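Local structure of protein angel homolog 2 (Homo sapiens, 6RW0) at residues A[100-105]-A[191-196]; A[202-207]-A[259-264]; A[16-21]-A[393-398]; A[289-294]-A[329-334]. The protein removes 2',3'-cyclic phosphates as a phosphatase of the CCR4/nocturin family and probably also binds the 3' untranslated regions of mRNA. All blocks are in the same frame, centred on the assembly; numbering follows the deposited sequence. Where two conformers were deposited one is given.

Contact 1 (A[100-105]-A[191-196]); sequences VLCLQE and VANTHL. With MG (magnesium ion), chain B.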
# COMPACT_ATOMS: atom_id res chain seq x y z
N VAL A 100 8.86 -11.16 1.65
CA VAL A 100 8.71 -9.98 0.80
C VAL A 100 8.36 -8.82 1.71
O VAL A 100 7.48 -8.95 2.57
CB VAL A 100 7.59 -10.17 -0.24
CG1 VAL A 100 7.43 -8.91 -1.09
CG2 VAL A 100 7.87 -11.36 -1.13
N LEU A 101 9.04 -7.68 1.52
CA LEU A 101 8.73 -6.45 2.24
C LEU A 101 8.29 -5.39 1.25
O LEU A 101 8.98 -5.12 0.26
CB LEU A 101 9.94 -5.88 2.97
CG LEU A 101 10.73 -6.84 3.83
CD1 LEU A 101 11.96 -6.07 4.33
CD2 LEU A 101 9.91 -7.39 4.96
N CYS A 102 7.14 -4.78 1.52
CA CYS A 102 6.64 -3.64 0.77
C CYS A 102 6.62 -2.49 1.75
O CYS A 102 5.78 -2.46 2.66
CB CYS A 102 5.25 -3.92 0.21
SG CYS A 102 5.34 -5.06 -1.21
N LEU A 103 7.56 -1.56 1.60
CA LEU A 103 7.71 -0.46 2.54
C LEU A 103 7.31 0.85 1.88
O LEU A 103 7.53 1.06 0.69
CB LEU A 103 9.16 -0.37 3.03
CG LEU A 103 9.78 -1.66 3.59
CD1 LEU A 103 11.24 -1.46 3.95
CD2 LEU A 103 8.98 -2.15 4.79
N GLN A 104 6.72 1.74 2.68
CA GLN A 104 6.43 3.09 2.26
C GLN A 104 7.09 4.08 3.22
O GLN A 104 7.46 3.74 4.34
CB GLN A 104 4.92 3.36 2.16
CG GLN A 104 4.15 2.28 1.36
CD GLN A 104 3.76 1.09 2.20
OE1 GLN A 104 3.47 1.22 3.39
NE2 GLN A 104 3.75 -0.08 1.59
N GLU A 105 7.22 5.32 2.74
CA GLU A 105 7.88 6.41 3.48
C GLU A 105 9.33 6.07 3.82
O GLU A 105 9.83 6.40 4.90
CB GLU A 105 7.07 6.86 4.69
CG GLU A 105 5.81 7.55 4.24
CD GLU A 105 5.18 8.45 5.27
OE1 GLU A 105 5.91 9.01 6.13
OE2 GLU A 105 3.94 8.61 5.20
N VAL A 191 4.45 -8.45 -7.58
CA VAL A 191 4.31 -7.73 -6.32
C VAL A 191 4.31 -6.24 -6.62
O VAL A 191 5.24 -5.73 -7.24
CB VAL A 191 5.43 -8.07 -5.33
CG1 VAL A 191 5.26 -7.29 -4.03
CG2 VAL A 191 5.48 -9.56 -5.06
N ALA A 192 3.27 -5.55 -6.16
CA ALA A 192 3.11 -4.13 -6.39
C ALA A 192 3.03 -3.41 -5.05
O ALA A 192 2.56 -3.97 -4.06
CB ALA A 192 1.85 -3.85 -7.20
N ASN A 193 3.51 -2.17 -5.04
CA ASN A 193 3.54 -1.34 -3.85
C ASN A 193 3.33 0.11 -4.26
O ASN A 193 3.84 0.55 -5.30
CB ASN A 193 4.91 -1.54 -3.17
CG ASN A 193 5.06 -0.79 -1.86
OD1 ASN A 193 4.09 -0.38 -1.24
ND2 ASN A 193 6.30 -0.64 -1.41
N THR A 194 2.56 0.85 -3.46
CA THR A 194 2.36 2.26 -3.73
C THR A 194 2.04 3.00 -2.45
O THR A 194 1.75 2.40 -1.41
CB THR A 194 1.26 2.48 -4.78
OG1 THR A 194 1.29 3.83 -5.26
CG2 THR A 194 -0.14 2.22 -4.22
N HIS A 195 2.07 4.32 -2.56
CA HIS A 195 1.64 5.24 -1.51
C HIS A 195 0.89 6.34 -2.26
O HIS A 195 1.51 7.18 -2.92
CB HIS A 195 2.83 5.76 -0.72
CG HIS A 195 2.45 6.54 0.50
ND1 HIS A 195 3.39 7.07 1.36
CD2 HIS A 195 1.24 6.88 1.00
CE1 HIS A 195 2.77 7.71 2.33
NE2 HIS A 195 1.47 7.60 2.16
N LEU A 196 -0.44 6.31 -2.21
CA LEU A 196 -1.24 7.27 -2.95
C LEU A 196 -1.30 8.62 -2.25
O LEU A 196 -1.06 8.74 -1.04
CB LEU A 196 -2.68 6.76 -3.14
CG LEU A 196 -2.85 5.44 -3.90
CD1 LEU A 196 -4.34 5.18 -4.15
CD2 LEU A 196 -2.07 5.44 -5.21
MG MG B . 2.54 9.42 6.82
O HOH W 1 6.13 6.93 0.59
O HOH W 2 4.13 10.93 7.00
O HOH W 3 1.45 10.00 8.73
O HOH W 4 1.01 11.26 5.91
O HOH W 5 3.65 7.64 8.00
O HOH W 6 0.55 8.35 6.78
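Asn193 and Gln104 meet through their side-chain amides between strands 100-104 and 191-195. The strands run nearly parallel, with axes 15° apart and 7.2 Å at closest. They belong to different sheets; no backbone-to-backbone bonds join them, and side chains do so instead. The packed end is apolar. CG1 of Val100 meets CG1 of Val191 tip to tip at 4.0 Å. The same Val191 CG1 also touches Cys102 SG at 3.6 Å. Next comes a buried amide, with CG of Asn193 anti to the backbone N (chi1 -177°), which carries it across to the facing strand. Asn193 ND2 donates to Leu103 O at 3.0 Å, from above the carbonyl plane. Asn193 OD1 accepts from Gln104 NE2 at 2.9 Å in a nearly straight bond. The two amide planes stand 80° apart. Toward Glu105 the contact becomes wetter. A water bridges Glu105 N and His195 ND1. Glu105 OE2 lies 3.2 Å from His195 CE1, at the ring edge, with carboxylate and ring nearly coplanar. Glu105 OE2 also binds the magnesium ion at 2.3 Å, and five waters complete the metal shell. The contact thus joins the two sheets of the DNase I-like fold. Ser61 N bonds to Glu105 OE1, and Asn58 ND2 to OE2. They probably hold the carboxylate so that OE2 faces the magnesium ion, consistent with the metal site of this family.

Contact 2 (A[202-207]-A[259-264]); sequences RGDIKL and LPIGKV
Gly203, in the first turn of helix 203-220, meets the loop residues Ile261 and Val264. The polar link is slight. Gly203 N donates to Ile261 O at 3.0 Å, but the bond is weak, with an angle of 124° at the hydrogen. Gly203 CA lies 3.1 Å from Ile261 O in a CA-H...O contact. Apolar packing does more. Val264 CB sits 3.6 Å from Gly203 CA. Val264 CG1 lies opposite the backbone N (chi1 166°), which brings it to Leu207 CG at 3.6 Å, while Val264 CG2 meets Leu207 CD1. On the Asp204 flank, Ile261 CG2 lies alongside Asp204 CB at 4.0 Å, both side chains pointing the same way. The charged group belongs to the helix start. Arg202, at the N-cap position, grips Asp204 side-on. Arg202 NE bonds to Asp204 OD1, and Arg202 NH2 to Asp204 OD2 at 2.9 Å, nearly straight. Ile205 CD1 covers one face of the guanidinium. Arg275 makes a second salt bridge to Asp204 OD2. Leu245 of helix 244-251 packs on Leu207 and Val264. The chemistry implies that the loop is held mainly by apolar fit, beside an aspartate whose negative charge is probably stabilised by two arginines.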
# COMPACT_ATOMS: atom_id res chain seq x y z
N ARG A 202 -8.81 15.47 -3.10
CA ARG A 202 -8.45 15.10 -4.49
C ARG A 202 -8.60 13.61 -4.82
O ARG A 202 -7.64 13.01 -5.25
CB ARG A 202 -7.05 15.61 -4.79
CG ARG A 202 -6.92 17.12 -4.63
CD ARG A 202 -7.96 17.91 -5.40
NE ARG A 202 -7.96 17.63 -6.83
CZ ARG A 202 -7.13 18.16 -7.70
NH1 ARG A 202 -6.26 19.06 -7.29
NH2 ARG A 202 -7.17 17.79 -8.96
N GLY A 203 -9.83 13.12 -4.82
CA GLY A 203 -10.18 11.74 -5.18
C GLY A 203 -9.97 11.50 -6.66
O GLY A 203 -9.82 10.37 -7.04
N ASP A 204 -10.08 12.55 -7.47
CA ASP A 204 -9.81 12.48 -8.92
C ASP A 204 -8.34 12.08 -9.11
O ASP A 204 -8.08 11.20 -9.87
CB ASP A 204 -10.13 13.82 -9.59
CG ASP A 204 -9.49 15.06 -8.99
OD1 ASP A 204 -9.21 15.07 -7.81
OD2 ASP A 204 -9.30 15.98 -9.73
N ILE A 205 -7.42 12.70 -8.40
CA ILE A 205 -6.02 12.31 -8.49
C ILE A 205 -5.82 10.90 -7.95
O ILE A 205 -5.13 10.08 -8.56
CB ILE A 205 -5.09 13.34 -7.82
CG1 ILE A 205 -5.25 14.70 -8.47
CG2 ILE A 205 -3.65 12.83 -7.92
CD1 ILE A 205 -4.45 15.77 -7.80
N LYS A 206 -6.42 10.59 -6.79
CA LYS A 206 -6.24 9.27 -6.20
C LYS A 206 -6.66 8.16 -7.16
O LYS A 206 -5.95 7.15 -7.30
CB LYS A 206 -7.07 9.13 -4.93
CG LYS A 206 -6.46 9.66 -3.67
CD LYS A 206 -7.15 8.92 -2.52
CE LYS A 206 -6.39 9.08 -1.23
NZ LYS A 206 -6.50 10.42 -0.65
N LEU A 207 -7.86 8.27 -7.75
CA LEU A 207 -8.34 7.22 -8.65
C LEU A 207 -7.46 7.11 -9.88
O LEU A 207 -7.24 6.01 -10.40
CB LEU A 207 -9.79 7.47 -9.07
CG LEU A 207 -10.80 7.06 -8.01
CD1 LEU A 207 -12.17 7.59 -8.38
CD2 LEU A 207 -10.85 5.56 -7.82
N LEU A 259 -20.32 11.39 -8.05
CA LEU A 259 -19.48 11.20 -6.88
C LEU A 259 -18.57 12.42 -6.67
O LEU A 259 -17.75 12.71 -7.54
CB LEU A 259 -18.63 9.95 -7.05
CG LEU A 259 -17.65 9.55 -5.96
CD1 LEU A 259 -18.36 9.39 -4.65
CD2 LEU A 259 -16.96 8.24 -6.36
N PRO A 260 -18.69 13.13 -5.56
CA PRO A 260 -17.78 14.26 -5.30
C PRO A 260 -16.34 13.79 -5.13
O PRO A 260 -16.08 12.69 -4.62
CB PRO A 260 -18.31 14.87 -4.00
CG PRO A 260 -19.73 14.40 -3.89
CD PRO A 260 -19.74 13.03 -4.52
N ILE A 261 -15.40 14.63 -5.55
CA ILE A 261 -13.99 14.23 -5.51
C ILE A 261 -13.52 13.90 -4.10
O ILE A 261 -12.67 13.02 -3.91
CB ILE A 261 -13.08 15.26 -6.21
CG1 ILE A 261 -13.21 16.66 -5.60
CG2 ILE A 261 -13.37 15.30 -7.71
CD1 ILE A 261 -12.16 17.61 -6.15
N GLY A 262 -14.06 14.56 -3.09
CA GLY A 262 -13.64 14.31 -1.74
C GLY A 262 -14.28 13.12 -1.07
O GLY A 262 -13.94 12.83 0.09
N LYS A 263 -15.21 12.44 -1.73
CA LYS A 263 -15.87 11.26 -1.18
C LYS A 263 -15.23 9.97 -1.67
O LYS A 263 -15.59 8.89 -1.19
CB LYS A 263 -17.37 11.27 -1.52
CG LYS A 263 -18.10 12.51 -0.99
CD LYS A 263 -18.00 12.68 0.51
CE LYS A 263 -18.97 11.78 1.24
NZ LYS A 263 -20.37 12.00 0.77
N VAL A 264 -14.27 10.06 -2.57
CA VAL A 264 -13.65 8.89 -3.17
C VAL A 264 -12.95 8.04 -2.12
O VAL A 264 -13.06 6.81 -2.11
CB VAL A 264 -12.67 9.34 -4.27
CG1 VAL A 264 -11.75 8.22 -4.69
CG2 VAL A 264 -13.42 9.89 -5.45

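Contact 3 (A[16-21]-A[393-398]); sequences IKRNWE and ARLSLL
Ser396 O is gripped by the Arg18 side chain. Arg18 NE gives Ser396 O its main bond, 2.7 Å and nearly straight at 174°, with the oxygen in the guanidinium plane. Arg18 NH2 adds a weak bond to Ser396 O and a sounder one to Leu395 O at 3.2 Å. A bend at chi3 (67°) turns the guanidinium back along segment 393-398. Leu395 CD2 then covers one face, 3.6 Å above its centre. Arg18 NH1 bonds to Pro420 O. Ser396 OG accepts from Asn19 N at 2.8 Å and donates to a water, which in turn donates to Lys17 O and Leu397 O. The backbones pair antiparallel: Glu21 with Arg394 is hydrogen-bonded, and Trp20 with Leu395 is not. Glu21 OE1 takes both NE (3.0 Å) and NH2 (3.2 Å) of Arg394 in a salt bridge, the carboxylate turned 55° from the guanidinium. Val339 O takes Arg394 NH1. Trp20 and Leu395 lie on the face opposite Glu21 and Arg394, and Leu395 CB sits over the rim of the Trp20 ring, 4.3 Å from Trp20 CZ3. Strand 20-22 is an outermost strand of the sheet. The chemistry implies a junction held by backbone bonds and two arginines, one on carbonyls and the other on a carboxylate.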
# COMPACT_ATOMS: atom_id res chain seq x y z
N ILE A 16 -3.78 -6.60 24.84
CA ILE A 16 -3.48 -5.93 23.56
C ILE A 16 -2.39 -6.76 22.91
O ILE A 16 -1.26 -6.66 23.34
CB ILE A 16 -3.04 -4.48 23.76
CG1 ILE A 16 -4.10 -3.69 24.52
CG2 ILE A 16 -2.74 -3.84 22.41
CD1 ILE A 16 -3.71 -2.29 24.82
N LYS A 17 -2.74 -7.60 21.95
CA LYS A 17 -1.76 -8.50 21.33
C LYS A 17 -2.05 -8.62 19.84
O LYS A 17 -3.20 -8.60 19.47
CB LYS A 17 -1.82 -9.88 21.99
CG LYS A 17 -0.82 -10.90 21.44
CD LYS A 17 -0.61 -12.14 22.26
CE LYS A 17 0.47 -13.02 21.65
NZ LYS A 17 0.68 -14.26 22.41
N ARG A 18 -1.01 -8.77 19.03
CA ARG A 18 -1.16 -9.07 17.60
C ARG A 18 -0.91 -10.58 17.50
O ARG A 18 0.17 -11.00 17.85
CB ARG A 18 -0.19 -8.22 16.78
CG ARG A 18 -0.47 -6.74 16.92
CD ARG A 18 0.19 -5.94 15.82
NE ARG A 18 -0.43 -6.25 14.56
CZ ARG A 18 0.03 -5.87 13.38
NH1 ARG A 18 1.08 -5.08 13.31
NH2 ARG A 18 -0.58 -6.28 12.29
N ASN A 19 -1.88 -11.32 17.02
CA ASN A 19 -1.83 -12.79 16.94
C ASN A 19 -1.77 -13.27 15.50
O ASN A 19 -2.29 -12.60 14.67
CB ASN A 19 -3.12 -13.40 17.49
CG ASN A 19 -3.58 -12.76 18.78
OD1 ASN A 19 -4.52 -11.98 18.81
ND2 ASN A 19 -2.90 -13.10 19.84
N TRP A 20 -1.17 -14.41 15.26
CA TRP A 20 -1.28 -15.04 13.93
C TRP A 20 -2.65 -15.69 13.89
O TRP A 20 -2.93 -16.52 14.74
CB TRP A 20 -0.19 -16.09 13.72
CG TRP A 20 1.08 -15.55 13.16
CD1 TRP A 20 2.29 -15.54 13.77
CD2 TRP A 20 1.26 -14.92 11.89
NE1 TRP A 20 3.22 -14.95 12.97
CE2 TRP A 20 2.61 -14.55 11.82
CE3 TRP A 20 0.42 -14.59 10.83
CZ2 TRP A 20 3.14 -13.91 10.70
CZ3 TRP A 20 0.94 -13.98 9.72
CH2 TRP A 20 2.28 -13.65 9.66
N GLU A 21 -3.52 -15.26 13.01
CA GLU A 21 -4.82 -15.87 12.80
C GLU A 21 -4.69 -16.75 11.56
O GLU A 21 -4.36 -16.25 10.48
CB GLU A 21 -5.90 -14.83 12.56
CG GLU A 21 -6.20 -13.93 13.72
CD GLU A 21 -7.29 -12.93 13.39
OE1 GLU A 21 -7.63 -12.77 12.19
OE2 GLU A 21 -7.80 -12.30 14.34
N ALA A 393 -2.60 -17.29 6.67
CA ALA A 393 -2.61 -16.65 7.98
C ALA A 393 -2.36 -15.15 7.81
O ALA A 393 -1.81 -14.70 6.80
CB ALA A 393 -1.52 -17.24 8.88
N ARG A 394 -2.76 -14.40 8.83
CA ARG A 394 -2.51 -12.97 8.87
C ARG A 394 -2.21 -12.57 10.31
O ARG A 394 -2.64 -13.23 11.25
CB ARG A 394 -3.70 -12.16 8.34
CG ARG A 394 -4.95 -12.34 9.16
CD ARG A 394 -6.16 -11.71 8.48
NE ARG A 394 -7.34 -12.02 9.28
CZ ARG A 394 -8.57 -12.14 8.81
NH1 ARG A 394 -8.83 -11.97 7.52
NH2 ARG A 394 -9.56 -12.43 9.64
N LEU A 395 -1.48 -11.47 10.46
CA LEU A 395 -1.13 -10.96 11.79
C LEU A 395 -2.19 -9.95 12.21
O LEU A 395 -2.30 -8.87 11.62
CB LEU A 395 0.24 -10.29 11.77
CG LEU A 395 0.75 -9.82 13.14
CD1 LEU A 395 1.05 -11.04 13.98
CD2 LEU A 395 1.96 -8.93 13.01
N SER A 396 -2.95 -10.28 13.25
CA SER A 396 -4.13 -9.49 13.56
C SER A 396 -3.78 -8.04 13.89
O SER A 396 -2.71 -7.74 14.44
CB SER A 396 -4.91 -10.13 14.70
OG SER A 396 -4.17 -10.16 15.90
N LEU A 397 -4.69 -7.12 13.57
CA LEU A 397 -4.54 -5.66 13.74
C LEU A 397 -5.13 -5.28 15.11
O LEU A 397 -5.40 -6.15 15.90
CB LEU A 397 -5.22 -5.01 12.52
CG LEU A 397 -4.34 -4.93 11.28
CD1 LEU A 397 -5.18 -4.49 10.10
CD2 LEU A 397 -3.17 -3.99 11.48
N LEU A 398 -5.21 -4.00 15.40
CA LEU A 398 -5.68 -3.47 16.68
C LEU A 398 -6.75 -2.42 16.44
O LEU A 398 -6.97 -2.03 15.33
CB LEU A 398 -4.48 -2.85 17.40
CG LEU A 398 -3.32 -3.78 17.68
CD1 LEU A 398 -2.16 -3.00 18.25
CD2 LEU A 398 -3.73 -4.89 18.63
O HOH W 7 -5.27 -8.32 17.58

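Contact 4 (A[289-294]-A[329-334]); sequences SQNCVY and NLQHHF
Asn291 reaches from the turn 289-292 to Gln331 and His333. Asn291 CB lies 3.5 Å from NE2 of the His333 ring. CG stands about equally far from that nitrogen and from Gln331 NE2. At the tip the branches part. Asn291 OD1 accepts from Gln331 NE2 at 2.7 Å, with the donor nearly in line with the C=O bond, though the bond is bent at the hydrogen. Asn291 ND2 stays by the His333 ring, 3.8 Å from His333 CE1. The Asn291 amide is turned 75° from that of Gln331 and 64° from the ring. Gln331 is bent at chi2 (84°), which brings its NE2 back over the turn. Gln331 has two conformers, so this amide bond is doubtful in the other.

The backbone gives a second link. Gln331 N donates to Gln290 O at 2.9 Å. A water donates to Asn291 O and accepts from His333 N. Looser packing flanks these bonds. Leu330 CD2 touches Gln290 NE2 at 3.7 Å, the two side chains crossing at about a right angle. Val293 CG1 meets His333 CD2 at 4.0 Å. Cys292 points toward segment 329-334 and packs on Ala211 and Phe248.

The turn itself is type I, closed by Cys292 N to Ser289 O. Ser289 OG accepts from Asn291 N, which makes an ST turn. Strand 329-331 pairs with strand 253-255. The arrangement is thus a beta turn docked beside a short two-stranded antiparallel sheet, with Cys292 packed on both helices 203-220 and 244-251, and Leu330 on the latter.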
# COMPACT_ATOMS: atom_id res chain seq x y z
N SER A 289 -7.20 3.13 -20.47
CA SER A 289 -8.64 2.97 -20.76
C SER A 289 -9.44 3.00 -19.46
O SER A 289 -8.88 2.86 -18.40
CB SER A 289 -8.88 1.69 -21.49
OG SER A 289 -8.83 0.60 -20.60
N GLN A 290 -10.76 2.97 -19.58
CA GLN A 290 -11.69 2.88 -18.42
C GLN A 290 -11.62 1.49 -17.76
O GLN A 290 -12.26 1.34 -16.77
CB GLN A 290 -13.12 3.20 -18.82
CG GLN A 290 -13.30 4.62 -19.32
CD GLN A 290 -13.01 5.61 -18.23
OE1 GLN A 290 -11.88 6.04 -18.08
NE2 GLN A 290 -14.02 5.98 -17.45
N ASN A 291 -11.00 0.48 -18.38
CA ASN A 291 -10.73 -0.83 -17.76
C ASN A 291 -9.34 -0.81 -17.09
O ASN A 291 -8.89 -1.88 -16.75
CB ASN A 291 -10.86 -1.95 -18.78
CG ASN A 291 -12.27 -2.08 -19.31
OD1 ASN A 291 -13.21 -1.65 -18.69
ND2 ASN A 291 -12.40 -2.67 -20.47
N CYS A 292 -8.67 0.34 -16.99
CA CYS A 292 -7.39 0.48 -16.29
C CYS A 292 -6.28 -0.35 -16.95
O CYS A 292 -5.44 -0.95 -16.26
CB CYS A 292 -7.51 0.18 -14.79
SG CYS A 292 -8.57 1.36 -13.94
N VAL A 293 -6.29 -0.40 -18.28
CA VAL A 293 -5.19 -1.00 -19.02
C VAL A 293 -4.58 0.04 -19.95
O VAL A 293 -5.24 0.97 -20.40
CB VAL A 293 -5.60 -2.25 -19.82
CG1 VAL A 293 -6.17 -3.29 -18.88
CG2 VAL A 293 -6.59 -1.91 -20.91
N TYR A 294 -3.29 -0.11 -20.22
CA TYR A 294 -2.68 0.77 -21.20
C TYR A 294 -3.35 0.57 -22.56
O TYR A 294 -3.73 -0.54 -22.94
CB TYR A 294 -1.20 0.43 -21.34
CG TYR A 294 -0.34 0.79 -20.15
CD1 TYR A 294 -0.37 2.06 -19.61
CD2 TYR A 294 0.53 -0.14 -19.59
CE1 TYR A 294 0.43 2.40 -18.54
CE2 TYR A 294 1.34 0.20 -18.52
CZ TYR A 294 1.28 1.47 -18.00
OH TYR A 294 2.05 1.86 -16.93
N ASN A 329 -18.31 4.66 -15.58
CA ASN A 329 -17.94 3.42 -14.92
C ASN A 329 -16.47 3.14 -15.15
O ASN A 329 -15.96 3.30 -16.27
CB ASN A 329 -18.77 2.26 -15.45
CG ASN A 329 -20.22 2.41 -15.12
OD1 ASN A 329 -20.65 2.11 -14.01
ND2 ASN A 329 -21.00 2.91 -16.08
N LEU A 330 -15.79 2.77 -14.08
CA LEU A 330 -14.43 2.27 -14.14
C LEU A 330 -14.48 0.77 -13.90
O LEU A 330 -15.32 0.27 -13.15
CB LEU A 330 -13.58 2.86 -13.03
CG LEU A 330 -12.96 4.24 -13.17
CD1 LEU A 330 -11.94 4.35 -12.02
CD2 LEU A 330 -12.35 4.44 -14.52
N GLN A 331 -13.57 0.04 -14.54
CA GLN A 331 -13.44 -1.39 -14.33
C GLN A 331 -11.96 -1.74 -14.26
O GLN A 331 -11.11 -0.98 -14.72
CB GLN A 331 -14.10 -2.18 -15.48
CG GLN A 331 -15.62 -1.99 -15.61
CD GLN A 331 -16.05 -0.76 -16.42
OE1 GLN A 331 -17.14 -0.23 -16.21
NE2 GLN A 331 -15.21 -0.32 -17.36
N HIS A 332 -11.66 -2.89 -13.65
CA HIS A 332 -10.37 -3.54 -13.83
C HIS A 332 -10.64 -5.02 -14.01
O HIS A 332 -11.75 -5.51 -13.75
CB HIS A 332 -9.35 -3.24 -12.71
CG HIS A 332 -9.69 -3.85 -11.40
ND1 HIS A 332 -9.72 -5.22 -11.20
CD2 HIS A 332 -9.99 -3.29 -10.21
CE1 HIS A 332 -10.03 -5.46 -9.94
NE2 HIS A 332 -10.21 -4.31 -9.32
N HIS A 333 -9.62 -5.76 -14.48
CA HIS A 333 -9.80 -7.15 -14.86
C HIS A 333 -9.24 -8.14 -13.85
O HIS A 333 -9.11 -9.33 -14.18
CB HIS A 333 -9.15 -7.41 -16.22
CG HIS A 333 -9.76 -6.63 -17.34
ND1 HIS A 333 -11.11 -6.61 -17.57
CD2 HIS A 333 -9.19 -5.87 -18.31
CE1 HIS A 333 -11.36 -5.86 -18.63
NE2 HIS A 333 -10.22 -5.40 -19.10
N PHE A 334 -8.92 -7.69 -12.65
CA PHE A 334 -8.35 -8.58 -11.64
C PHE A 334 -9.45 -9.11 -10.73
O PHE A 334 -10.58 -8.62 -10.71
CB PHE A 334 -7.28 -7.87 -10.81
CG PHE A 334 -6.23 -7.19 -11.63
CD1 PHE A 334 -5.44 -7.90 -12.53
CD2 PHE A 334 -6.01 -5.83 -11.51
CE1 PHE A 334 -4.46 -7.27 -13.29
CE2 PHE A 334 -5.03 -5.19 -12.26
CZ PHE A 334 -4.26 -5.91 -13.16
O HOH W 8 -7.45 -4.21 -15.67

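From the N terminus, segment 16-21 comes first, but its partner 393-398 comes only near the end. Contact 3 therefore closes a loop that encloses the other three, and it joins strand 20-22 to strand 390-395 at the edge of a large sheet. Within it, contacts 1, 2 and 4 follow in series, each closing before the next opens. Contact 1 joins the two large sheets near the centre of the chain. Strand 189-195 then leads to helix 203-220, and Leu196 CD1 packs on Lys206 O, so contacts 1 and 2 touch. Contact 2 ties the start of helix 203-220 to the loop after strand 253-255. Contact 4 docks a later part of that loop on strand 329-331.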